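Local coordinates for phosphate-binding protein PstS (Borrelia burgdorferi, PDB 4N13), which binds inorganic phosphate with micromolar affinity as the solute-binding lipoprotein of an ABC transporter complex for phosphate import, at residues E28-Y33 with T40-D45; P210-I215 with I254-G259. All blocks are in the same frame, centred on the assembly; numbering follows the deposited sequence.

Overall arrangement
Contacts 1 and 2 have centres about 22 Å apart and are joined through one helix. In contact 1 the helix segment 28-33 lies against strand segment 40-45; another side of the same helix meets 254-259, the second half of contact 2. There M29 CE lies 3.8 Å from V255 CG2, and R32 NH1 lies 3.7 Å from I254 CG1, while E28 OE1 and Q258 NE2 form a weak hydrogen bond. Contact 1 is the one nearer the phosphate site: the side chain of Y44 comes within about 4 Å of that of S19, a phosphate-binding residue by similarity. Contact 2 is a surface salt bridge away from the annotated sites.

Contact 1 (E28-Y33 with T40-D45); sequences EMILRY and TKVTYD
I30 carries the contact from the helix, lying over the strand at V42 and reaching on to Y44. CG2 rests on the backbone, 3.4 Å from V42 O, and CG1 on the side chain, 3.7 Å from V42 CG1; the two side chains cross obliquely. The first torsion sets the two branches on their sides, CG1 anti to the carbonyl carbon (chi1 -73°), and the extended second one (chi2 166°) carries CD1 along the strand. There CD1 lies over the backbone from V42 O to Y44 N, 3.8 Å from the latter, and 4.0 Å from Y44 CB. V42 answers with CG1, the methyl set anti to its own backbone N. No hydrogen bond spans the two segments; van der Waals packing of I30 on V42, the T43-Y44 peptide and Y44 CB joins them. Helix and strand run nearly antiparallel, at 172° with their axes 8.5 Å apart, as the helix is the return leg of the beta-alpha-beta crossover from strand 12-18 through 23-36 to strand 40-45. Backbone bonds from K41, T43 and D45 pair the last strand in parallel with 12-18, and V42 also packs on I16. The aromatic end of Y44 turns away from I30 to lie against S23, L26 and D27 near the start of the helix, and its OH is hydrogen-bonded to S19 O, just before that helix. That bond ties the strand to the backbone of a residue that probably binds phosphate.

Contact 2 (P210-I215 with I254-G259); sequences PTKETI and IVEEQG
K212 and E256 reach across the surface to form a salt bridge, with K212 NZ donating a hydrogen bond to E256 OE2 at 3.1 Å. The nitrogen comes from above the carboxylate plane, 37° out of it. K212 CE also lies close to the same oxygen, at 3.5 Å, whereas E256 OE1 stays 3.9 Å from K212 NZ. With CG anti to the backbone N (chi1 -172°) and every later torsion extended, the lysine carries NZ to the carboxylate; it meets the glutamate at about a right angle. The backbones stay well apart, the nearest CA atoms, of K212 and E256, being 11.1 Å from each other. This is therefore a loose, ionic contact that buries just 66 Å², with both partners partly exposed. The stronger partner of E256 OE2 is G262 N, so the lysine bridge is added to an oxygen already held by the backbone near the C-terminus. Tighter order lies within each segment. T211 caps helix 212-216, its OG1 accepting from T214 N at 3.1 Å; in the other segment a Schellman motif ends helix 249-257, with G259 at positive phi as the C-prime residue, F260 N bonded to V255 O and G259 N to E256 O. Inward from this open bridge, I215 packs on Y86 and A88 of strand 80-93 and on L261, while V255 packs on A85 of that strand.

Contact 1 (E28-Y33 with T40-D45)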
loop_
_atom_site.group_PDB
_atom_site.type_symbol
_atom_site.label_atom_id
_atom_site.label_comp_id
_atom_site.label_asym_id
_atom_site.label_seq_id
_atom_site.Cartn_x
_atom_site.Cartn_y
_atom_site.Cartn_z
ATOM N N GLU A 28 11.482 -0.502 -15.350
ATOM C CA GLU A 28 12.334 0.664 -15.559
ATOM C C GLU A 28 13.663 0.513 -14.819
ATOM O O GLU A 28 14.717 0.919 -15.316
ATOM C CB GLU A 28 11.626 1.950 -15.154
ATOM C CG GLU A 28 12.484 3.178 -15.409
ATOM C CD GLU A 28 11.776 4.487 -15.223
ATOM O OE1 GLU A 28 10.537 4.493 -15.065
ATOM O OE2 GLU A 28 12.480 5.516 -15.247
ATOM N N MET A 29 13.620 -0.042 -13.611
ATOM C CA MET A 29 14.847 -0.286 -12.874
ATOM C C MET A 29 15.782 -1.203 -13.646
ATOM O O MET A 29 16.992 -0.973 -13.671
ATOM C CB MET A 29 14.577 -0.875 -11.504
ATOM C CG MET A 29 13.992 0.048 -10.483
ATOM S SD MET A 29 13.575 -0.813 -8.974
ATOM C CE MET A 29 13.248 0.566 -7.892
ATOM N N ILE A 30 15.231 -2.249 -14.259
ATOM C CA ILE A 30 16.034 -3.159 -15.068
ATOM C C ILE A 30 16.705 -2.417 -16.213
ATOM O O ILE A 30 17.906 -2.559 -16.460
ATOM C CB ILE A 30 15.159 -4.319 -15.590
ATOM C CG1 ILE A 30 14.830 -5.271 -14.435
ATOM C CG2 ILE A 30 15.853 -5.073 -16.737
ATOM C CD1 ILE A 30 13.732 -6.263 -14.719
ATOM N N LEU A 31 15.936 -1.614 -16.928
ATOM C CA LEU A 31 16.504 -0.963 -18.098
ATOM C C LEU A 31 17.495 0.130 -17.715
ATOM O O LEU A 31 18.510 0.305 -18.383
ATOM C CB LEU A 31 15.401 -0.442 -19.016
ATOM C CG LEU A 31 14.695 -1.584 -19.778
ATOM C CD1 LEU A 31 13.373 -1.153 -20.360
ATOM C CD2 LEU A 31 15.583 -2.159 -20.869
ATOM N N ARG A 32 17.250 0.823 -16.613
ATOM C CA ARG A 32 18.205 1.834 -16.182
ATOM C C ARG A 32 19.450 1.229 -15.555
ATOM O O ARG A 32 20.554 1.745 -15.764
ATOM C CB ARG A 32 17.509 2.844 -15.294
ATOM C CG ARG A 32 16.507 3.621 -16.152
ATOM C CD ARG A 32 15.891 4.785 -15.471
ATOM N NE ARG A 32 16.855 5.840 -15.245
ATOM C CZ ARG A 32 16.563 6.949 -14.591
ATOM N NH1 ARG A 32 15.341 7.113 -14.103
ATOM N NH2 ARG A 32 17.485 7.876 -14.421
ATOM N N TYR A 33 19.306 0.125 -14.827
ATOM C CA TYR A 33 20.495 -0.532 -14.285
ATOM C C TYR A 33 21.378 -1.051 -15.428
ATOM O O TYR A 33 22.614 -1.059 -15.315
ATOM C CB TYR A 33 20.137 -1.644 -13.271
ATOM C CG TYR A 33 21.394 -2.261 -12.689
ATOM C CD1 TYR A 33 22.259 -1.494 -11.926
ATOM C CD2 TYR A 33 21.742 -3.580 -12.965
ATOM C CE1 TYR A 33 23.454 -2.015 -11.436
ATOM C CE2 TYR A 33 22.916 -4.120 -12.483
ATOM C CZ TYR A 33 23.777 -3.324 -11.728
ATOM O OH TYR A 33 24.960 -3.850 -11.276
ATOM N N THR A 40 24.827 -8.082 -16.505
ATOM C CA THR A 40 23.798 -8.861 -15.838
ATOM C C THR A 40 22.506 -8.741 -16.611
ATOM O O THR A 40 22.113 -7.653 -17.032
ATOM C CB THR A 40 23.568 -8.385 -14.392
ATOM O OG1 THR A 40 24.777 -8.580 -13.662
ATOM C CG2 THR A 40 22.491 -9.194 -13.693
ATOM N N LYS A 41 21.846 -9.871 -16.799
ATOM C CA LYS A 41 20.519 -9.925 -17.375
ATOM C C LYS A 41 19.547 -10.067 -16.228
ATOM O O LYS A 41 19.598 -11.039 -15.502
ATOM C CB LYS A 41 20.396 -11.142 -18.287
ATOM C CG LYS A 41 18.988 -11.405 -18.787
ATOM C CD LYS A 41 18.486 -10.252 -19.599
ATOM C CE LYS A 41 17.328 -10.631 -20.485
ATOM N NZ LYS A 41 16.872 -9.420 -21.220
ATOM N N VAL A 42 18.686 -9.083 -16.058
ATOM C CA VAL A 42 17.676 -9.077 -14.994
ATOM C C VAL A 42 16.308 -9.120 -15.653
ATOM O O VAL A 42 16.084 -8.429 -16.646
ATOM C CB VAL A 42 17.774 -7.815 -14.119
ATOM C CG1 VAL A 42 16.849 -7.926 -12.933
ATOM C CG2 VAL A 42 19.210 -7.588 -13.674
ATOM N N THR A 43 15.414 -9.949 -15.138
ATOM C CA THR A 43 14.051 -10.023 -15.648
ATOM C C THR A 43 13.068 -9.955 -14.483
ATOM O O THR A 43 13.420 -10.285 -13.339
ATOM C CB THR A 43 13.806 -11.323 -16.463
ATOM O OG1 THR A 43 13.978 -12.467 -15.625
ATOM C CG2 THR A 43 14.755 -11.451 -17.640
ATOM N N TYR A 44 11.845 -9.522 -14.763
ATOM C CA TYR A 44 10.769 -9.482 -13.769
ATOM C C TYR A 44 9.533 -10.174 -14.305
ATOM O O TYR A 44 9.045 -9.812 -15.371
ATOM C CB TYR A 44 10.431 -8.028 -13.376
ATOM C CG TYR A 44 9.511 -7.970 -12.172
ATOM C CD1 TYR A 44 9.908 -8.516 -10.965
ATOM C CD2 TYR A 44 8.243 -7.401 -12.241
ATOM C CE1 TYR A 44 9.090 -8.506 -9.854
ATOM C CE2 TYR A 44 7.412 -7.390 -11.119
ATOM C CZ TYR A 44 7.849 -7.948 -9.928
ATOM O OH TYR A 44 7.062 -7.963 -8.801
ATOM N N ASP A 45 9.050 -11.177 -13.577
ATOM C CA ASP A 45 7.835 -11.894 -13.945
ATOM C C ASP A 45 6.850 -11.707 -12.810
ATOM O O ASP A 45 7.081 -12.160 -11.708
ATOM C CB ASP A 45 8.103 -13.382 -14.192
ATOM C CG ASP A 45 6.979 -14.050 -14.981
ATOM O OD1 ASP A 45 5.886 -13.471 -15.050
ATOM O OD2 ASP A 45 7.163 -15.169 -15.506
#

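Contact 2 (P210-I215 with I254-G259)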
loop_
_atom_site.group_PDB
_atom_site.type_symbol
_atom_site.label_atom_id
_atom_site.label_comp_id
_atom_site.label_asym_id
_atom_site.label_seq_id
_atom_site.Cartn_x
_atom_site.Cartn_y
_atom_site.Cartn_z
ATOM N N PRO A 210 -0.285 11.269 7.185
ATOM C CA PRO A 210 0.517 10.485 6.246
ATOM C C PRO A 210 1.473 11.384 5.464
ATOM O O PRO A 210 1.063 12.163 4.624
ATOM C CB PRO A 210 -0.540 9.825 5.341
ATOM C CG PRO A 210 -1.736 10.717 5.426
ATOM C CD PRO A 210 -1.686 11.417 6.743
ATOM N N THR A 211 2.751 11.283 5.790
ATOM C CA THR A 211 3.821 12.046 5.152
ATOM C C THR A 211 4.970 11.096 4.850
ATOM O O THR A 211 5.027 9.990 5.374
ATOM C CB THR A 211 4.359 13.169 6.063
ATOM O OG1 THR A 211 5.121 12.597 7.134
ATOM C CG2 THR A 211 3.213 14.008 6.626
ATOM N N LYS A 212 5.916 11.502 4.019
ATOM C CA LYS A 212 7.029 10.624 3.743
ATOM C C LYS A 212 7.736 10.215 5.048
ATOM O O LYS A 212 8.138 9.063 5.212
ATOM C CB LYS A 212 7.999 11.267 2.764
ATOM C CG LYS A 212 9.083 10.297 2.301
ATOM C CD LYS A 212 9.859 10.867 1.142
ATOM C CE LYS A 212 10.893 9.883 0.628
ATOM N NZ LYS A 212 11.567 10.437 -0.574
ATOM N N GLU A 213 7.868 11.137 5.995
ATOM C CA GLU A 213 8.560 10.832 7.252
ATOM C C GLU A 213 7.791 9.836 8.125
ATOM O O GLU A 213 8.374 8.888 8.675
ATOM C CB GLU A 213 8.820 12.112 8.053
ATOM C CG GLU A 213 9.836 13.065 7.417
ATOM C CD GLU A 213 11.246 12.485 7.310
ATOM O OE1 GLU A 213 11.613 11.628 8.146
ATOM O OE2 GLU A 213 11.998 12.901 6.391
ATOM N N THR A 214 6.486 10.033 8.265
ATOM C CA THR A 214 5.719 9.160 9.143
ATOM C C THR A 214 5.474 7.804 8.502
ATOM O O THR A 214 5.299 6.813 9.198
ATOM C CB THR A 214 4.378 9.779 9.555
ATOM O OG1 THR A 214 3.583 9.961 8.384
ATOM C CG2 THR A 214 4.578 11.092 10.318
ATOM N N ILE A 215 5.440 7.751 7.177
ATOM C CA ILE A 215 5.276 6.464 6.520
ATOM C C ILE A 215 6.596 5.683 6.619
ATOM O O ILE A 215 6.593 4.485 6.938
ATOM C CB ILE A 215 4.767 6.651 5.086
ATOM C CG1 ILE A 215 3.320 7.176 5.137
ATOM C CG2 ILE A 215 4.855 5.330 4.321
ATOM C CD1 ILE A 215 2.808 7.787 3.827
ATOM N N ILE A 254 12.823 6.458 -9.470
ATOM C CA ILE A 254 11.928 5.670 -10.307
ATOM C C ILE A 254 10.649 5.319 -9.543
ATOM O O ILE A 254 9.552 5.443 -10.076
ATOM C CB ILE A 254 12.623 4.404 -10.800
ATOM C CG1 ILE A 254 13.791 4.766 -11.720
ATOM C CG2 ILE A 254 11.631 3.490 -11.514
ATOM C CD1 ILE A 254 14.768 3.635 -11.966
ATOM N N VAL A 255 10.797 4.872 -8.295
ATOM C CA VAL A 255 9.643 4.541 -7.452
ATOM C C VAL A 255 8.673 5.720 -7.394
ATOM O O VAL A 255 7.468 5.570 -7.578
ATOM C CB VAL A 255 10.115 4.192 -6.018
ATOM C CG1 VAL A 255 8.976 4.122 -5.036
ATOM C CG2 VAL A 255 10.867 2.854 -6.017
ATOM N N GLU A 256 9.200 6.910 -7.141
ATOM C CA GLU A 256 8.329 8.076 -6.977
ATOM C C GLU A 256 7.773 8.599 -8.297
ATOM O O GLU A 256 6.630 9.058 -8.342
ATOM C CB GLU A 256 9.051 9.156 -6.164
ATOM C CG GLU A 256 9.383 8.609 -4.776
ATOM C CD GLU A 256 9.586 9.659 -3.724
ATOM O OE1 GLU A 256 9.884 10.820 -4.080
ATOM O OE2 GLU A 256 9.465 9.324 -2.520
ATOM N N GLU A 257 8.545 8.495 -9.368
ATOM C CA GLU A 257 8.048 8.880 -10.689
ATOM C C GLU A 257 6.881 8.005 -11.123
ATOM O O GLU A 257 6.089 8.395 -11.969
ATOM C CB GLU A 257 9.172 8.768 -11.721
ATOM C CG GLU A 257 10.230 9.829 -11.549
ATOM C CD GLU A 257 11.610 9.467 -12.115
ATOM O OE1 GLU A 257 11.750 8.531 -12.936
ATOM O OE2 GLU A 257 12.586 10.150 -11.725
ATOM N N GLN A 258 6.757 6.833 -10.525
ATOM C CA GLN A 258 5.677 5.918 -10.854
ATOM C C GLN A 258 4.609 5.860 -9.796
ATOM O O GLN A 258 3.777 4.955 -9.791
ATOM C CB GLN A 258 6.253 4.554 -11.163
ATOM C CG GLN A 258 7.042 4.675 -12.428
ATOM C CD GLN A 258 7.156 3.424 -13.191
ATOM O OE1 GLN A 258 6.201 2.672 -13.299
ATOM N NE2 GLN A 258 8.338 3.161 -13.727
ATOM N N GLY A 259 4.590 6.862 -8.927
ATOM C CA GLY A 259 3.445 7.070 -8.066
ATOM C C GLY A 259 3.497 6.454 -6.692
ATOM O O GLY A 259 2.528 6.564 -5.946
#